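HicA3 Toxin (Yersinia pestis, PDB 4P78) is the toxin of a HicA-HicB toxin-antitoxin pair, probably an mRNA-cleaving ribonuclease as in other HicA proteins, and is bound here by its antitoxin HicB3. Local coordinates at residues Met1-Leu6 / Leu42-Lys47; Gln16-Arg21 / His28-Lys33. All coordinates share one frame; numbering follows the deposited sequence.

Contact 1: residues Met1-Leu6 / Leu42-Lys47; sequences MESGEL and LPYPRK
Ser3, in the first turn of helix 3-12, meets Arg46 through two hydrogen bonds that run in opposite directions. Its backbone N donates to Arg46 O at 3.0 Å, in the plane of that carbonyl, and its hydroxyl OG accepts from Arg46 N at 2.7 Å, with a bent N-H...O angle of 135°. The hydroxyl reaches this N-H because OG stands beside Ser3's own backbone N, opposite its carbonyl carbon (chi1 -74°). OG also gives a weak hydrogen bond to Pro43 O, so this buried serine, small and able both to donate and to accept, serves two backbone groups of the segment that leaves the strand. Its CB rests against the edge of the Tyr44 ring, 3.8 Å from CD1, and the cis peptide before Pro45 lies in the bend between Tyr44 and Arg46.

Deeper in, Leu6 and Leu42 fill the apolar side of the contact, with Leu6 CD2 set 3.8 Å from Leu42 CD2; Leu53 of helix 51-61 adds to the packing on Leu6. The opposite end is looser. Glu2 is exposed and touches mainly with its aliphatic part, CG lying 3.6 Å from Lys47 O, while the Lys47 side chain starts away from the helix. Arg46 bends at chi2 and chi3, and its guanidinium has a weak hydrogen bond to Asn29 of the HicB3 antitoxin chain. With Glu2 at the N-cap position, the contact is a helix N-terminus bound by the segment following strand 36-44, outermost in this chain's sheet, within the alpha-beta-beta-beta-alpha fold of HicA, which resembles double-stranded RNA-binding domains.

Contact 2: residues Gln16-Arg21 / His28-Lys33; sequences QIRGGR and HVTLCK
A beta hairpin with a classic beta bulge pairs strand 16-22 with strand 27-33. Arg18 and Gly19 both face Thr30 at the bulge: Arg18 N donates to Thr30 O at 2.8 Å, and Gly19 N reaches the same oxygen in a weak bond of 3.4 Å. Gly19 readily tolerates its nearly flat, fully stretched backbone (phi 168°, psi 178°), which residues with a CB largely avoid, and its carbonyl accepts from Thr30 N. Arg21 and His28 exchange two backbone bonds beyond it, as Gln16 and Cys32 do at the far end. Val29, apolar and buried, suits the side that packs on helix 3-12, and Leu31 packs on Leu42 of the neighbouring strand. The side chains of Ile17 and Val29 cross, Ile17 CG2 lying 4.2 Å from Val29 CG1. On the face bearing His28 and Thr30, the long arginines reach the HicB3 antitoxin chain, Arg18 forming a salt bridge with its Glu52 and Arg21 with its Glu47. The Arg18 chain, extended as far as NE with CG trans to the backbone N (chi1 -176°), runs over beta-branched Thr30. There OG1 meets the guanidinium edge, taking a nearly in-plane bond from Arg18 NH1 at 3.0 Å, and a water lies 3.0 Å from OG1.

In the fold
The chain begins in contact 1 at residues 1-6, and helix 3-12 then leads directly to strand 16-22. Contact 2 closes a short loop where strand 27-33 folds back on that strand as a hairpin. Strand 36-44 follows and pairs with the other side of 27-33, making this the central strand, before residues 42-47 return to the N terminus and close the long loop of contact 1. Contact 2 is therefore nested inside contact 1. Their centres lie 13 Å apart, yet they meet where Leu42 N probably bonds to Val29 O, 2.9 Å away. Together they tie the first helix to the last strand and the sheet's first two strands to each other.

Contact 1: residues Met1-Leu6 / Leu42-Lys47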
loop_
_atom_site.group_PDB
_atom_site.type_symbol
_atom_site.label_atom_id
_atom_site.label_comp_id
_atom_site.label_asym_id
_atom_site.label_seq_id
_atom_site.Cartn_x
_atom_site.Cartn_y
_atom_site.Cartn_z
ATOM N N MET C 1 -13.279 15.510 14.219
ATOM C CA MET C 1 -14.663 15.168 13.911
ATOM C C MET C 1 -14.922 13.665 14.028
ATOM O O MET C 1 -14.075 12.853 13.644
ATOM C CB MET C 1 -15.032 15.651 12.510
ATOM C CG MET C 1 -16.492 15.442 12.158
ATOM S SD MET C 1 -16.888 16.024 10.510
ATOM C CE MET C 1 -16.092 17.632 10.508
ATOM N N GLU C 2 -16.093 13.307 14.562
ATOM C CA GLU C 2 -16.508 11.914 14.686
ATOM C C GLU C 2 -17.467 11.517 13.580
ATOM O O GLU C 2 -17.995 12.375 12.880
ATOM C CB GLU C 2 -17.195 11.659 16.026
ATOM C CG GLU C 2 -16.451 12.121 17.245
ATOM C CD GLU C 2 -17.283 11.923 18.496
ATOM O OE1 GLU C 2 -18.499 12.231 18.459
ATOM O OE2 GLU C 2 -16.725 11.439 19.507
ATOM N N SER C 3 -17.710 10.211 13.463
ATOM C CA SER C 3 -18.625 9.663 12.471
ATOM C C SER C 3 -19.979 10.339 12.531
ATOM O O SER C 3 -20.554 10.689 11.494
ATOM C CB SER C 3 -18.803 8.157 12.669
ATOM O OG SER C 3 -17.659 7.449 12.242
ATOM N N GLY C 4 -20.467 10.535 13.752
ATOM C CA GLY C 4 -21.784 11.096 13.985
ATOM C C GLY C 4 -21.926 12.497 13.448
ATOM O O GLY C 4 -22.937 12.820 12.818
ATOM N N GLU C 5 -20.922 13.335 13.683
ATOM C CA GLU C 5 -20.970 14.697 13.165
ATOM C C GLU C 5 -20.871 14.727 11.625
ATOM O O GLU C 5 -21.527 15.550 10.976
ATOM C CB GLU C 5 -19.863 15.559 13.768
ATOM C CG GLU C 5 -20.006 17.025 13.380
ATOM C CD GLU C 5 -18.842 17.881 13.827
ATOM O OE1 GLU C 5 -18.175 17.516 14.820
ATOM O OE2 GLU C 5 -18.600 18.926 13.182
ATOM N N LEU C 6 -20.072 13.832 11.046
ATOM C CA LEU C 6 -19.955 13.748 9.585
ATOM C C LEU C 6 -21.294 13.368 8.952
ATOM O O LEU C 6 -21.722 13.977 7.975
ATOM C CB LEU C 6 -18.870 12.735 9.176
ATOM C CG LEU C 6 -18.785 12.413 7.672
ATOM C CD1 LEU C 6 -18.692 13.688 6.846
ATOM C CD2 LEU C 6 -17.592 11.484 7.374
ATOM N N LEU C 42 -19.589 4.798 4.592
ATOM C CA LEU C 42 -18.728 5.312 5.658
ATOM C C LEU C 42 -18.352 4.252 6.678
ATOM O O LEU C 42 -19.191 3.445 7.071
ATOM C CB LEU C 42 -19.419 6.453 6.411
ATOM C CG LEU C 42 -19.647 7.778 5.709
ATOM C CD1 LEU C 42 -20.397 8.725 6.648
ATOM C CD2 LEU C 42 -18.286 8.332 5.331
ATOM N N PRO C 43 -17.088 4.271 7.136
ATOM C CA PRO C 43 -16.720 3.475 8.313
ATOM C C PRO C 43 -17.415 4.032 9.558
ATOM O O PRO C 43 -17.537 5.249 9.681
ATOM C CB PRO C 43 -15.202 3.656 8.414
ATOM C CG PRO C 43 -14.943 4.992 7.785
ATOM C CD PRO C 43 -15.990 5.146 6.683
ATOM N N TYR C 44 -17.851 3.176 10.472
ATOM C CA TYR C 44 -18.580 3.666 11.643
ATOM C C TYR C 44 -18.486 2.652 12.783
ATOM O O TYR C 44 -18.550 1.442 12.552
ATOM C CB TYR C 44 -20.049 3.969 11.251
ATOM C CG TYR C 44 -21.036 4.093 12.405
ATOM C CD1 TYR C 44 -21.337 5.328 12.967
ATOM C CD2 TYR C 44 -21.668 2.969 12.917
ATOM C CE1 TYR C 44 -22.230 5.436 14.016
ATOM C CE2 TYR C 44 -22.558 3.062 13.964
ATOM C CZ TYR C 44 -22.835 4.291 14.509
ATOM O OH TYR C 44 -23.718 4.357 15.546
ATOM N N PRO C 45 -18.317 3.135 14.022
ATOM C CA PRO C 45 -18.135 4.536 14.410
ATOM C C PRO C 45 -16.656 4.919 14.550
ATOM O O PRO C 45 -15.842 4.077 14.924
ATOM C CB PRO C 45 -18.845 4.599 15.760
ATOM C CG PRO C 45 -18.567 3.224 16.361
ATOM C CD PRO C 45 -18.482 2.258 15.199
ATOM N N ARG C 46 -16.315 6.167 14.251
ATOM C CA ARG C 46 -14.934 6.626 14.345
ATOM C C ARG C 46 -14.867 7.856 15.240
ATOM O O ARG C 46 -15.726 8.733 15.146
ATOM C CB ARG C 46 -14.369 6.965 12.953
ATOM C CG ARG C 46 -14.561 5.885 11.905
ATOM C CD ARG C 46 -13.922 4.578 12.354
ATOM N NE ARG C 46 -12.475 4.695 12.483
ATOM C CZ ARG C 46 -11.695 3.745 12.986
ATOM N NH1 ARG C 46 -12.226 2.612 13.426
ATOM N NH2 ARG C 46 -10.386 3.930 13.057
ATOM N N LYS C 47 -13.840 7.938 16.084
ATOM C CA LYS C 47 -13.676 9.084 16.979
ATOM C C LYS C 47 -12.940 10.239 16.303
ATOM O O LYS C 47 -12.930 11.361 16.803
ATOM C CB LYS C 47 -12.916 8.675 18.245
ATOM C CG LYS C 47 -13.522 7.496 18.987
ATOM C CD LYS C 47 -12.531 6.336 19.036
ATOM C CE LYS C 47 -12.643 5.532 20.328
ATOM N NZ LYS C 47 -11.808 4.287 20.272
#

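Contact 2: residues Gln16-Arg21 / His28-Lys33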
loop_
_atom_site.group_PDB
_atom_site.type_symbol
_atom_site.label_atom_id
_atom_site.label_comp_id
_atom_site.label_asym_id
_atom_site.label_seq_id
_atom_site.Cartn_x
_atom_site.Cartn_y
_atom_site.Cartn_z
ATOM N N GLN C 16 -29.400 11.009 3.147
ATOM C CA GLN C 16 -30.138 10.309 4.197
ATOM C C GLN C 16 -29.447 9.001 4.540
ATOM O O GLN C 16 -28.914 8.351 3.660
ATOM C CB GLN C 16 -31.578 10.030 3.757
ATOM C CG GLN C 16 -32.412 11.288 3.543
ATOM C CD GLN C 16 -33.700 11.033 2.759
ATOM O OE1 GLN C 16 -34.122 9.891 2.576
ATOM N NE2 GLN C 16 -34.320 12.110 2.281
ATOM N N ILE C 17 -29.474 8.621 5.811
ATOM C CA ILE C 17 -29.025 7.304 6.235
ATOM C C ILE C 17 -29.880 6.251 5.558
ATOM O O ILE C 17 -31.110 6.271 5.651
ATOM C CB ILE C 17 -29.112 7.115 7.758
ATOM C CG1 ILE C 17 -28.198 8.116 8.472
ATOM C CG2 ILE C 17 -28.770 5.650 8.131
ATOM C CD1 ILE C 17 -28.401 8.212 9.985
ATOM N N ARG C 18 -29.215 5.344 4.860
ATOM C CA ARG C 18 -29.879 4.238 4.213
ATOM C C ARG C 18 -29.958 3.075 5.208
ATOM O O ARG C 18 -31.014 2.488 5.437
ATOM C CB ARG C 18 -29.113 3.867 2.938
ATOM C CG ARG C 18 -29.722 2.799 2.087
ATOM C CD ARG C 18 -28.872 2.589 0.801
ATOM N NE ARG C 18 -29.194 1.315 0.161
ATOM C CZ ARG C 18 -28.603 0.168 0.457
ATOM N NH1 ARG C 18 -27.635 0.135 1.370
ATOM N NH2 ARG C 18 -28.964 -0.943 -0.167
ATOM N N GLY C 19 -28.832 2.770 5.837
ATOM C CA GLY C 19 -28.796 1.719 6.832
ATOM C C GLY C 19 -27.376 1.359 7.202
ATOM O O GLY C 19 -26.417 1.902 6.645
ATOM N N GLY C 20 -27.249 0.436 8.147
ATOM C CA GLY C 20 -25.957 -0.040 8.592
ATOM C C GLY C 20 -25.648 -1.341 7.888
ATOM O O GLY C 20 -26.529 -2.022 7.358
ATOM N N ARG C 21 -24.382 -1.690 7.865
ATOM C CA ARG C 21 -23.997 -2.969 7.327
ATOM C C ARG C 21 -22.827 -3.466 8.167
ATOM O O ARG C 21 -21.988 -2.676 8.596
ATOM C CB ARG C 21 -23.654 -2.835 5.844
ATOM C CG ARG C 21 -23.161 -4.107 5.218
ATOM C CD ARG C 21 -24.258 -5.122 4.962
ATOM N NE ARG C 21 -23.644 -6.345 4.462
ATOM C CZ ARG C 21 -23.297 -6.542 3.194
ATOM N NH1 ARG C 21 -22.727 -7.685 2.827
ATOM N NH2 ARG C 21 -23.530 -5.603 2.280
ATOM N N HIS C 28 -20.436 -0.376 9.052
ATOM C CA HIS C 28 -20.440 0.662 8.037
ATOM C C HIS C 28 -21.810 1.305 8.047
ATOM O O HIS C 28 -22.782 0.665 8.438
ATOM C CB HIS C 28 -20.153 0.086 6.643
ATOM C CG HIS C 28 -18.982 -0.840 6.600
ATOM N ND1 HIS C 28 -17.747 -0.449 6.135
ATOM C CD2 HIS C 28 -18.855 -2.136 6.977
ATOM C CE1 HIS C 28 -16.908 -1.468 6.225
ATOM N NE2 HIS C 28 -17.559 -2.503 6.725
ATOM N N VAL C 29 -21.889 2.554 7.607
ATOM C CA VAL C 29 -23.179 3.187 7.371
ATOM C C VAL C 29 -23.227 3.584 5.883
ATOM O O VAL C 29 -22.277 4.174 5.371
ATOM C CB VAL C 29 -23.387 4.400 8.312
ATOM C CG1 VAL C 29 -24.643 5.197 7.950
ATOM C CG2 VAL C 29 -23.473 3.935 9.769
ATOM N N THR C 30 -24.293 3.197 5.184
ATOM C CA THR C 30 -24.520 3.677 3.820
ATOM C C THR C 30 -25.530 4.829 3.804
ATOM O O THR C 30 -26.469 4.881 4.613
ATOM C CB THR C 30 -25.012 2.557 2.859
ATOM O OG1 THR C 30 -26.303 2.064 3.249
ATOM C CG2 THR C 30 -24.003 1.417 2.789
ATOM N N LEU C 31 -25.316 5.772 2.900
ATOM C CA LEU C 31 -26.248 6.883 2.749
ATOM C C LEU C 31 -26.623 7.024 1.296
ATOM O O LEU C 31 -25.874 6.605 0.414
ATOM C CB LEU C 31 -25.652 8.194 3.253
ATOM C CG LEU C 31 -25.215 8.218 4.722
ATOM C CD1 LEU C 31 -23.700 7.905 4.870
ATOM C CD2 LEU C 31 -25.586 9.564 5.335
ATOM N N CYS C 32 -27.782 7.623 1.058
ATOM C CA CYS C 32 -28.245 7.915 -0.284
ATOM C C CYS C 32 -28.861 9.304 -0.295
ATOM O O CYS C 32 -29.134 9.881 0.754
ATOM C CB CYS C 32 -29.264 6.877 -0.744
ATOM S SG CYS C 32 -30.715 6.772 0.323
ATOM N N LYS C 33 -29.089 9.838 -1.486
ATOM C CA LYS C 33 -29.645 11.173 -1.623
ATOM C C LYS C 33 -30.720 11.134 -2.693
ATOM O O LYS C 33 -30.463 10.687 -3.809
ATOM C CB LYS C 33 -28.546 12.188 -1.970
ATOM C CG LYS C 33 -29.029 13.627 -2.091
ATOM C CD LYS C 33 -27.864 14.605 -2.262
ATOM C CE LYS C 33 -28.366 16.042 -2.279
ATOM N NZ LYS C 33 -27.252 17.036 -2.333
HETATM O O HOH W 1 -26.099 -0.717 4.450
#